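SusD superfamily protein (Bacteroides fragilis, PDB 3L22) probably binds sugars at the outer membrane, as a SusD-family protein, and carries several zinc ions in the crystal. Local coordinates at residues Leu25-Tyr29 against Val195-Thr199; Leu47-Gly53 against Leu66-Met72; Ile182-Thr187 against Ala198-Asn204; Met400-Phe406 against Lys423-Pro427. All blocks are in the same frame, centred on the assembly; numbering follows the deposited sequence.

Contact 1 of 4, residues Leu25-Tyr29 against Val195-Thr199. With ZN (zinc ion), chain B.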
# COMPACT_ATOMS: atom_id res chain seq x y z
N LEU A 25 -8.50 9.17 17.89
CA LEU A 25 -8.11 9.33 16.48
C LEU A 25 -6.74 8.70 16.22
O LEU A 25 -6.56 7.93 15.25
CB LEU A 25 -8.07 10.82 16.07
CG LEU A 25 -7.59 11.19 14.67
CD1 LEU A 25 -8.37 10.48 13.65
CD2 LEU A 25 -7.68 12.68 14.45
N ASN A 26 -5.78 9.00 17.08
CA ASN A 26 -4.47 8.31 16.97
C ASN A 26 -4.57 6.81 17.08
O ASN A 26 -3.80 6.12 16.45
CB ASN A 26 -3.43 8.90 17.92
CG ASN A 26 -2.97 10.29 17.45
OD1 ASN A 26 -2.65 10.50 16.25
ND2 ASN A 26 -2.95 11.25 18.37
N GLY A 27 -5.54 6.31 17.84
CA GLY A 27 -5.79 4.86 17.88
C GLY A 27 -6.24 4.30 16.53
O GLY A 27 -6.00 3.13 16.25
N LEU A 28 -6.88 5.11 15.69
CA LEU A 28 -7.26 4.66 14.33
C LEU A 28 -6.03 4.40 13.49
O LEU A 28 -5.91 3.36 12.82
CB LEU A 28 -8.21 5.67 13.64
CG LEU A 28 -9.46 6.08 14.44
CD1 LEU A 28 -10.36 7.05 13.62
CD2 LEU A 28 -10.26 4.84 14.87
N TYR A 29 -5.07 5.32 13.57
CA TYR A 29 -3.81 5.15 12.85
C TYR A 29 -3.02 3.96 13.41
O TYR A 29 -2.39 3.23 12.64
CB TYR A 29 -2.95 6.43 12.92
CG TYR A 29 -3.49 7.57 12.13
CD1 TYR A 29 -3.38 7.60 10.76
CD2 TYR A 29 -4.16 8.64 12.75
CE1 TYR A 29 -3.91 8.67 10.01
CE2 TYR A 29 -4.67 9.69 12.02
CZ TYR A 29 -4.55 9.69 10.65
OH TYR A 29 -5.06 10.77 9.92
N VAL A 195 3.30 13.89 8.00
CA VAL A 195 3.59 12.58 7.40
C VAL A 195 2.80 11.47 8.06
O VAL A 195 2.48 10.50 7.41
CB VAL A 195 5.11 12.30 7.43
CG1 VAL A 195 5.44 10.84 6.96
CG2 VAL A 195 5.85 13.39 6.60
N THR A 196 2.44 11.62 9.34
CA THR A 196 1.83 10.53 10.09
C THR A 196 0.32 10.70 10.31
O THR A 196 -0.32 9.74 10.74
CB THR A 196 2.50 10.34 11.45
OG1 THR A 196 2.21 11.47 12.28
CG2 THR A 196 4.05 10.18 11.24
N HIS A 197 -0.26 11.86 9.99
CA HIS A 197 -1.71 12.03 9.83
C HIS A 197 -1.99 12.19 8.35
O HIS A 197 -1.12 12.65 7.61
CB HIS A 197 -2.25 13.27 10.56
CG HIS A 197 -2.31 13.14 12.05
ND1 HIS A 197 -3.07 13.97 12.85
CD2 HIS A 197 -1.69 12.28 12.89
CE1 HIS A 197 -2.93 13.62 14.11
NE2 HIS A 197 -2.10 12.59 14.17
N ALA A 198 -3.20 11.82 7.94
CA ALA A 198 -3.66 12.03 6.58
C ALA A 198 -3.77 13.51 6.22
O ALA A 198 -4.48 14.28 6.89
CB ALA A 198 -5.03 11.34 6.34
N THR A 199 -3.05 13.89 5.18
CA THR A 199 -3.14 15.20 4.56
C THR A 199 -4.03 15.14 3.33
O THR A 199 -4.41 14.05 2.88
CB THR A 199 -1.76 15.67 4.13
OG1 THR A 199 -1.14 14.65 3.31
CG2 THR A 199 -0.89 16.02 5.36
ZN ZN B . -4.40 15.31 12.22
O HOH W 1 -3.35 16.68 11.31
O HOH W 2 -5.53 16.28 13.91
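A zinc site closes this contact at one side: N26 and Y29, on helix 18-33, meet H197 just where the chain leaves helix 192-196, and H197 carries the metal. ND1 of H197 binds the zinc ion at 2.0 Å, together with two waters and E119 of helix 113-131. The other ring nitrogen faces the helix: H197 NE2 donates to N26 OD1 at 3.0 Å. That bond is bent, 135° at the hydrogen, because OD1 stands well out of the imidazole plane, although on the amide side the donor does lie in the carbonyl plane. With both nitrogens engaged, the imidazole's rotation is fixed, and N26 acts as a second-shell residue for the metal.

Y29 has its CG beside the backbone N (chi1 -70°), which sends the phenol toward H197 and A198. The two rings are nearly parallel, at 10°, but slid so far apart, centroids 5.1 Å, that they barely overlap; CE2 of Y29 comes over one face of the imidazole, 4.0 Å from H197 CD2. In the mainly helical, TPR-like framework of the SusD family, the phenol thus ties helix 18-33 to the loop after helix 192-196 and to E119 of helix 113-131. Its OH takes a nearly straight bond from A198 N at 2.9 Å and also hydrogen-bonds E119 OE1, so the same carboxylate that ligates zinc through its other oxygen is held by the tyrosine. T196 O lies over one face of the phenol toward the rim, 3.7 Å from Y29 CD1, while A198 CB packs 3.6 Å from Y29 OH.

Contact 2 of 4, residues Leu47-Gly53 against Leu66-Met72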
# COMPACT_ATOMS: atom_id res chain seq x y z
N LEU A 47 3.91 -6.52 3.97
CA LEU A 47 4.78 -7.54 3.40
C LEU A 47 4.03 -8.46 2.42
O LEU A 47 4.63 -8.94 1.45
CB LEU A 47 5.43 -8.38 4.51
CG LEU A 47 6.54 -7.64 5.27
CD1 LEU A 47 6.69 -8.13 6.73
CD2 LEU A 47 7.84 -7.70 4.50
N VAL A 48 2.75 -8.71 2.69
CA VAL A 48 1.91 -9.48 1.79
C VAL A 48 1.98 -8.97 0.36
O VAL A 48 2.10 -9.78 -0.56
CB VAL A 48 0.43 -9.53 2.28
CG1 VAL A 48 -0.55 -9.80 1.12
CG2 VAL A 48 0.32 -10.56 3.37
N PHE A 49 1.95 -7.65 0.16
CA PHE A 49 1.96 -7.11 -1.20
C PHE A 49 3.29 -7.28 -1.93
O PHE A 49 3.29 -7.43 -3.16
CB PHE A 49 1.37 -5.70 -1.24
CG PHE A 49 -0.07 -5.69 -0.80
CD1 PHE A 49 -1.06 -6.23 -1.62
CD2 PHE A 49 -0.43 -5.25 0.46
CE1 PHE A 49 -2.40 -6.28 -1.22
CE2 PHE A 49 -1.77 -5.29 0.87
CZ PHE A 49 -2.74 -5.81 0.02
N ASP A 50 4.41 -7.34 -1.21
CA ASP A 50 5.68 -7.70 -1.83
C ASP A 50 5.78 -9.17 -2.08
O ASP A 50 6.29 -9.57 -3.13
CB ASP A 50 6.85 -7.19 -1.01
CG ASP A 50 6.94 -5.66 -1.07
OD1 ASP A 50 7.23 -5.13 -2.19
OD2 ASP A 50 6.62 -5.01 -0.04
N ASN A 51 5.31 -9.99 -1.15
CA ASN A 51 5.29 -11.43 -1.35
C ASN A 51 4.41 -11.87 -2.53
O ASN A 51 4.74 -12.83 -3.24
CB ASN A 51 4.84 -12.15 -0.08
CG ASN A 51 6.01 -12.42 0.89
OD1 ASN A 51 6.61 -13.48 0.84
ND2 ASN A 51 6.35 -11.43 1.72
N ARG A 52 3.31 -11.17 -2.76
CA ARG A 52 2.47 -11.46 -3.92
C ARG A 52 3.16 -11.14 -5.22
O ARG A 52 2.92 -11.82 -6.22
CB ARG A 52 1.09 -10.81 -3.80
CG ARG A 52 0.25 -11.50 -2.75
CD ARG A 52 -1.15 -10.92 -2.50
NE ARG A 52 -2.00 -10.71 -3.67
CZ ARG A 52 -2.70 -11.64 -4.33
NH1 ARG A 52 -2.67 -12.93 -3.98
NH2 ARG A 52 -3.46 -11.26 -5.36
N GLY A 53 4.06 -10.18 -5.20
CA GLY A 53 4.83 -9.81 -6.35
C GLY A 53 5.95 -10.74 -6.78
O GLY A 53 6.08 -11.86 -6.28
N LEU A 66 4.83 -16.11 5.81
CA LEU A 66 4.22 -15.66 4.53
C LEU A 66 4.56 -16.55 3.30
O LEU A 66 4.31 -16.17 2.15
CB LEU A 66 4.51 -14.16 4.26
CG LEU A 66 3.95 -13.15 5.28
CD1 LEU A 66 4.32 -11.69 4.94
CD2 LEU A 66 2.38 -13.27 5.41
N PHE A 67 5.09 -17.75 3.52
CA PHE A 67 5.44 -18.60 2.41
C PHE A 67 4.27 -18.91 1.50
O PHE A 67 4.43 -18.93 0.29
CB PHE A 67 6.05 -19.91 2.93
CG PHE A 67 6.79 -20.69 1.91
CD1 PHE A 67 7.89 -20.13 1.25
CD2 PHE A 67 6.46 -22.02 1.68
CE1 PHE A 67 8.63 -20.90 0.33
CE2 PHE A 67 7.19 -22.79 0.76
CZ PHE A 67 8.28 -22.22 0.08
N ASN A 68 3.10 -19.16 2.08
CA ASN A 68 1.90 -19.42 1.27
C ASN A 68 1.43 -18.20 0.47
O ASN A 68 0.85 -18.36 -0.61
CB ASN A 68 0.73 -19.96 2.11
CG ASN A 68 0.65 -21.48 2.11
OD1 ASN A 68 1.32 -22.16 1.33
ND2 ASN A 68 -0.20 -22.01 2.98
N THR A 69 1.68 -16.99 0.97
CA THR A 69 1.38 -15.80 0.20
C THR A 69 2.27 -15.73 -1.02
O THR A 69 1.78 -15.51 -2.13
CB THR A 69 1.51 -14.52 1.02
OG1 THR A 69 0.55 -14.56 2.07
CG2 THR A 69 1.28 -13.27 0.12
N TYR A 70 3.57 -15.94 -0.82
CA TYR A 70 4.53 -15.87 -1.93
C TYR A 70 4.20 -16.90 -3.02
O TYR A 70 4.25 -16.59 -4.21
CB TYR A 70 5.98 -16.09 -1.47
CG TYR A 70 6.92 -16.08 -2.68
CD1 TYR A 70 7.24 -14.88 -3.33
CD2 TYR A 70 7.45 -17.26 -3.21
CE1 TYR A 70 8.04 -14.86 -4.48
CE2 TYR A 70 8.27 -17.26 -4.35
CZ TYR A 70 8.55 -16.06 -4.98
OH TYR A 70 9.35 -16.05 -6.10
N ASN A 71 3.88 -18.11 -2.58
CA ASN A 71 3.55 -19.21 -3.47
C ASN A 71 2.13 -19.18 -4.02
O ASN A 71 1.72 -20.09 -4.73
CB ASN A 71 3.78 -20.53 -2.73
CG ASN A 71 5.23 -20.87 -2.58
OD1 ASN A 71 6.08 -20.43 -3.37
ND2 ASN A 71 5.53 -21.72 -1.60
N MSE A 72 1.39 -18.12 -3.72
CA MSE A 72 0.04 -17.95 -4.29
C MSE A 72 -0.82 -19.16 -3.90
O MSE A 72 -1.51 -19.75 -4.73
CB MSE A 72 0.06 -17.75 -5.81
CG MSE A 72 1.00 -16.68 -6.27
SE MSE A 72 0.59 -14.90 -5.59
CE MSE A 72 -1.02 -14.53 -6.62
O HOH W 3 -1.04 -14.83 -2.15
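L47 O takes two hydrogen bonds from N51, one from the backbone N at 2.9 Å and one from the side-chain ND2 at 3.0 Å. The ND2 bond is nearly straight and lies in the plane of the amide, but reaches the carbonyl from above its own plane. The amide is thereby folded back along helix 44-52, and its other end, OD1, accepts from N58 ND2, which leaves its rotation settled. L66 and Y70 close on this fixed group: L66 CD1 lies 3.8 Å from N51 ND2, and Y70 CB meets OD1, the amide and ring planes being almost perpendicular.

L66 also reaches the helix flank, with CD1 against L47 CB at 3.5 Å and CD2 against V48 CG2. Beside it, T69 points its methyl at the helix, CG2 anti to the backbone N (chi1 -63° for OG1), so that it rests on R52 CG at 3.5 Å, while OG1 turns off to E80. The backbones come closest at Y70, whose CA-H points at N51 O (CA to O 3.3 Å).

R52 bends at chi3 and lays NH1 against the selenomethionine methyl, M72 CE. A water bridges R52 NH1 to T69 O. No direct hydrogen bond joins the segments: apolar packing, the CA-H...O contact and the water do, K408 NZ bridges Y70 O and G53 O, and the buried N51 OD1, T69 OG1 and R52 NH2 are satisfied by N58, E80 and Y424 O.

Contact 3 of 4, residues Ile182-Thr187 against Ala198-Asn204. With ZN (zinc ion), chain E.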
# COMPACT_ATOMS: atom_id res chain seq x y z
N ILE A 182 -12.24 16.64 1.44
CA ILE A 182 -10.91 16.66 2.03
C ILE A 182 -10.41 18.03 2.40
O ILE A 182 -9.27 18.18 2.83
CB ILE A 182 -9.88 15.93 1.11
CG1 ILE A 182 -9.73 16.59 -0.26
CG2 ILE A 182 -10.22 14.45 0.98
CD1 ILE A 182 -8.61 15.98 -1.02
N SER A 183 -11.25 19.04 2.30
CA SER A 183 -10.77 20.42 2.43
C SER A 183 -10.43 20.81 3.85
O SER A 183 -9.79 21.82 4.02
CB SER A 183 -11.81 21.40 1.88
OG SER A 183 -13.06 21.17 2.52
N ALA A 184 -10.78 20.01 4.86
CA ALA A 184 -10.38 20.31 6.22
C ALA A 184 -9.11 19.55 6.58
O ALA A 184 -8.55 19.80 7.65
CB ALA A 184 -11.48 20.00 7.21
N LEU A 185 -8.64 18.64 5.72
CA LEU A 185 -7.40 17.96 6.01
C LEU A 185 -6.20 18.90 5.97
O LEU A 185 -6.17 19.87 5.23
CB LEU A 185 -7.17 16.76 5.10
CG LEU A 185 -8.14 15.59 5.26
CD1 LEU A 185 -7.82 14.59 4.12
CD2 LEU A 185 -8.10 14.92 6.68
N ASP A 186 -5.20 18.57 6.77
CA ASP A 186 -3.92 19.33 6.84
C ASP A 186 -3.12 19.22 5.52
O ASP A 186 -3.40 18.36 4.68
CB ASP A 186 -3.10 18.74 7.99
CG ASP A 186 -1.87 19.56 8.33
OD1 ASP A 186 -2.03 20.79 8.38
OD2 ASP A 186 -0.77 18.95 8.51
N THR A 187 -2.16 20.12 5.34
CA THR A 187 -1.34 20.20 4.15
C THR A 187 0.16 20.32 4.41
O THR A 187 0.87 20.75 3.53
CB THR A 187 -1.76 21.40 3.28
OG1 THR A 187 -1.57 22.58 4.05
CG2 THR A 187 -3.26 21.33 2.85
N ALA A 198 -3.20 11.82 7.94
CA ALA A 198 -3.66 12.03 6.58
C ALA A 198 -3.77 13.51 6.22
O ALA A 198 -4.48 14.28 6.89
CB ALA A 198 -5.03 11.34 6.34
N THR A 199 -3.05 13.89 5.18
CA THR A 199 -3.14 15.20 4.56
C THR A 199 -4.03 15.14 3.33
O THR A 199 -4.41 14.05 2.88
CB THR A 199 -1.76 15.67 4.13
OG1 THR A 199 -1.14 14.65 3.31
CG2 THR A 199 -0.89 16.02 5.36
N GLN A 200 -4.33 16.30 2.76
CA GLN A 200 -4.99 16.35 1.47
C GLN A 200 -4.18 15.57 0.44
O GLN A 200 -4.76 14.78 -0.33
CB GLN A 200 -5.20 17.80 1.03
CG GLN A 200 -6.18 18.52 1.96
CD GLN A 200 -6.57 19.88 1.47
OE1 GLN A 200 -6.63 20.11 0.25
NE2 GLN A 200 -6.82 20.82 2.40
N ALA A 201 -2.85 15.73 0.44
CA ALA A 201 -1.98 14.93 -0.46
C ALA A 201 -2.14 13.42 -0.29
O ALA A 201 -2.18 12.69 -1.28
CB ALA A 201 -0.50 15.31 -0.26
N ALA A 202 -2.21 12.94 0.94
CA ALA A 202 -2.43 11.52 1.18
C ALA A 202 -3.78 11.01 0.62
O ALA A 202 -3.87 9.94 0.01
CB ALA A 202 -2.35 11.23 2.69
N ALA A 203 -4.84 11.77 0.88
CA ALA A 203 -6.16 11.45 0.40
C ALA A 203 -6.17 11.40 -1.14
O ALA A 203 -6.77 10.51 -1.75
CB ALA A 203 -7.17 12.46 0.93
N ASN A 204 -5.51 12.37 -1.76
CA ASN A 204 -5.42 12.44 -3.22
C ASN A 204 -4.58 11.32 -3.82
O ASN A 204 -4.89 10.82 -4.91
CB ASN A 204 -4.90 13.81 -3.65
CG ASN A 204 -5.99 14.90 -3.59
OD1 ASN A 204 -7.10 14.65 -4.02
ND2 ASN A 204 -5.64 16.10 -3.09
ZN ZN E . -1.07 22.03 9.65
O HOH W 4 -8.17 23.27 1.91
O HOH W 5 -5.32 16.30 8.39
O HOH W 6 -1.81 18.07 1.59
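Q200 carries the contact with two hydrogen bonds, one from its backbone and one from its side chain, to successive carbonyls of the 182-187 loop. Its backbone N points almost straight down the carbonyl of D186, Q200 N to D186 O being 3.0 Å. Its side-chain NE2 gives a nearly straight bond to L185 O at 3.1 Å, with the acceptor in the amide plane. An extended chain beyond CG (chi2 -172°) carries the amide that far, and on the way CG passes close to I182 O, 3.2 Å. The same NE2 shares a water with S183 O, and T187 CG2 lies alongside it.

Next come the apolar side chains. L185 straddles the start of the helix, CD1 against A203 CB and CD2 near A198 O, while I182 lays CG2 on A203 CB at 3.6 Å and CD1 against the amide of N204. Helix 200-213 begins here with T199 as N-cap: OG1, held between the backbone N and the carbonyl carbon (chi1 53°), accepts from A202 N at 3.1 Å. The loop carbonyl of D186 thus serves an N-H of the first helical turn, which the cap itself does not reach.

On the loop side, a type I turn, closed by L185 N to I182 O, ends at L185, and D186 O follows directly after it; A184 is bonded through its backbone to Q118 and R115 of helix 113-131. A further water joins D186 N to A198 O. D186 OD1 binds a zinc ion at 2.0 Å together with E188.

Contact 4 of 4, residues Met400-Phe406 against Lys423-Pro427. With ZN (zinc ion), chain F; EDO (1,2-ethanediol), chain C.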
# COMPACT_ATOMS: atom_id res chain seq x y z
N MSE A 400 -1.97 -6.96 -9.89
CA MSE A 400 -3.35 -7.33 -9.80
C MSE A 400 -4.28 -6.29 -10.44
O MSE A 400 -5.17 -6.67 -11.18
CB MSE A 400 -3.78 -7.55 -8.36
CG MSE A 400 -5.05 -8.37 -8.25
SE MSE A 400 -5.40 -8.46 -6.37
CE MSE A 400 -6.53 -10.06 -6.36
N ARG A 401 -4.08 -5.01 -10.18
CA ARG A 401 -5.02 -4.01 -10.73
C ARG A 401 -4.99 -4.00 -12.23
O ARG A 401 -6.03 -3.84 -12.89
CB ARG A 401 -4.83 -2.62 -10.14
CG ARG A 401 -3.57 -1.89 -10.55
CD ARG A 401 -3.65 -0.45 -10.10
NE ARG A 401 -2.33 0.17 -10.21
CZ ARG A 401 -1.78 0.66 -11.31
NH1 ARG A 401 -2.41 0.68 -12.48
NH2 ARG A 401 -0.56 1.15 -11.24
N ARG A 402 -3.81 -4.27 -12.80
CA ARG A 402 -3.70 -4.40 -14.24
C ARG A 402 -4.18 -5.74 -14.81
O ARG A 402 -4.13 -5.91 -15.99
CB ARG A 402 -2.30 -4.06 -14.71
CG ARG A 402 -1.93 -2.58 -14.51
CD ARG A 402 -0.72 -2.20 -15.33
NE ARG A 402 0.55 -2.68 -14.77
CZ ARG A 402 1.36 -1.98 -13.97
NH1 ARG A 402 1.05 -0.76 -13.55
NH2 ARG A 402 2.52 -2.52 -13.57
N GLY A 403 -4.65 -6.67 -13.98
CA GLY A 403 -5.11 -7.96 -14.46
C GLY A 403 -4.01 -8.81 -15.07
O GLY A 403 -4.29 -9.66 -15.90
N GLU A 404 -2.76 -8.59 -14.66
CA GLU A 404 -1.64 -9.34 -15.17
C GLU A 404 -1.49 -10.66 -14.43
O GLU A 404 -1.91 -10.80 -13.27
CB GLU A 404 -0.34 -8.54 -15.03
CG GLU A 404 -0.30 -7.22 -15.86
CD GLU A 404 0.85 -6.26 -15.49
OE1 GLU A 404 1.74 -6.61 -14.65
OE2 GLU A 404 0.89 -5.16 -16.10
N HIS A 405 -0.85 -11.62 -15.09
CA HIS A 405 -0.45 -12.85 -14.42
C HIS A 405 0.65 -12.58 -13.39
O HIS A 405 1.52 -11.78 -13.65
CB HIS A 405 0.09 -13.89 -15.41
CG HIS A 405 -0.95 -14.46 -16.32
ND1 HIS A 405 -1.38 -15.77 -16.23
CD2 HIS A 405 -1.60 -13.92 -17.37
CE1 HIS A 405 -2.27 -15.99 -17.18
NE2 HIS A 405 -2.42 -14.89 -17.88
N PHE A 406 0.60 -13.27 -12.27
CA PHE A 406 1.71 -13.32 -11.34
C PHE A 406 2.62 -14.42 -11.86
O PHE A 406 2.24 -15.61 -11.82
CB PHE A 406 1.23 -13.67 -9.94
CG PHE A 406 0.39 -12.61 -9.30
CD1 PHE A 406 -0.99 -12.60 -9.45
CD2 PHE A 406 0.98 -11.62 -8.54
CE1 PHE A 406 -1.76 -11.60 -8.81
CE2 PHE A 406 0.24 -10.64 -7.93
CZ PHE A 406 -1.14 -10.63 -8.06
N LYS A 423 -6.53 -19.25 -7.20
CA LYS A 423 -5.49 -18.67 -6.34
C LYS A 423 -4.96 -17.29 -6.76
O LYS A 423 -4.01 -16.77 -6.15
CB LYS A 423 -4.32 -19.66 -6.17
CG LYS A 423 -4.69 -21.00 -5.47
CD LYS A 423 -5.15 -20.82 -4.04
CE LYS A 423 -5.51 -22.15 -3.32
NZ LYS A 423 -6.26 -21.73 -2.08
N TYR A 424 -5.58 -16.67 -7.78
CA TYR A 424 -5.29 -15.28 -8.09
C TYR A 424 -5.65 -14.37 -6.90
O TYR A 424 -4.97 -13.35 -6.65
CB TYR A 424 -6.06 -14.82 -9.32
CG TYR A 424 -5.54 -13.55 -9.99
CD1 TYR A 424 -4.36 -13.56 -10.69
CD2 TYR A 424 -6.27 -12.38 -9.99
CE1 TYR A 424 -3.90 -12.45 -11.34
CE2 TYR A 424 -5.80 -11.24 -10.67
CZ TYR A 424 -4.61 -11.28 -11.32
OH TYR A 424 -4.14 -10.19 -12.00
N THR A 425 -6.72 -14.73 -6.21
CA THR A 425 -7.22 -13.98 -5.08
C THR A 425 -7.14 -14.84 -3.82
O THR A 425 -6.93 -16.05 -3.88
CB THR A 425 -8.67 -13.59 -5.30
OG1 THR A 425 -9.46 -14.79 -5.37
CG2 THR A 425 -8.85 -12.74 -6.58
N TRP A 426 -7.28 -14.18 -2.68
CA TRP A 426 -7.43 -14.83 -1.41
C TRP A 426 -8.91 -15.18 -1.22
O TRP A 426 -9.78 -14.41 -1.62
CB TRP A 426 -7.00 -13.86 -0.31
CG TRP A 426 -5.53 -13.74 -0.08
CD1 TRP A 426 -4.51 -14.22 -0.87
CD2 TRP A 426 -4.91 -13.13 1.04
NE1 TRP A 426 -3.30 -13.93 -0.30
CE2 TRP A 426 -3.52 -13.28 0.89
CE3 TRP A 426 -5.40 -12.50 2.19
CZ2 TRP A 426 -2.60 -12.77 1.82
CZ3 TRP A 426 -4.46 -12.00 3.14
CH2 TRP A 426 -3.11 -12.15 2.94
N PRO A 427 -9.21 -16.33 -0.63
CA PRO A 427 -10.60 -16.65 -0.36
C PRO A 427 -11.04 -15.98 0.95
O PRO A 427 -10.20 -15.69 1.81
CB PRO A 427 -10.58 -18.16 -0.21
CG PRO A 427 -9.21 -18.43 0.43
CD PRO A 427 -8.30 -17.43 -0.23
ZN ZN F . -3.90 -15.15 -18.93
C1 EDO C . -0.06 2.38 -7.29
O1 EDO C . 1.21 2.84 -6.91
C2 EDO C . -0.48 1.09 -6.57
O2 EDO C . -1.73 0.71 -7.23
O HOH W 7 -2.84 -14.02 -20.45
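Helix 395-401 ends in a Schellman motif, G403 taking positive phi, and the chain then runs out toward strand 406-409 past the 3-10 turn at 423-424. Y424 fills the angle between these pieces. Its CG is anti to the backbone N (chi1 -162°), which swings the phenol across to the released backbone, where OH donates to E404 O at 2.6 Å. That carbonyl oxygen lies near the plane of the ring, at its edge, while the hydroxyl is tilted 30° from the carbonyl plane.

F406 turns an edge to one face of Y424 in an offset edge-to-face pair, planes at 62° and centroids 5.2 Å apart, with F406 CE1 3.4 Å from Y424 CE1. Selenomethionine M400, in the conformer modelled here, passes obliquely by the CE2 side of the tyrosine ring: CG is 3.8 Å from Y424 CE2, and CE reaches T425 CG2 at 3.6 Å.

Beyond the tyrosine, R402 NE makes a salt bridge with E404 OE2 at 2.8 Å. The H405 conformer given places NE2 next to a zinc ion, a bond to be read with caution. The arrangement is a helix C-cap leading into a beta hairpin, strands 406-409 and 414-417, with the chain that follows the hairpin folded back to pack an aromatic ring on the turn.

Overall arrangement
Contacts 1 and 3 lie on one side of the chain's centre and contacts 2 and 4 on the other. Contacts 1 and 3 share A198 and T199, the link between helices 192-196 and 200-213; each pairs buried packing with a residue reaching a zinc ion. Contact 2 is wholly buried and mostly apolar, whereas contact 4 is partly buried and rests on aromatic packing and one short hydroxyl bond. These two touch although far apart in the sequence, the M72 methyl packing on F406. By direct hydrogen bonds, contact 1 ties a post-helix loop to the side of a helix, while contact 3 ties a loop to a helix N-terminus.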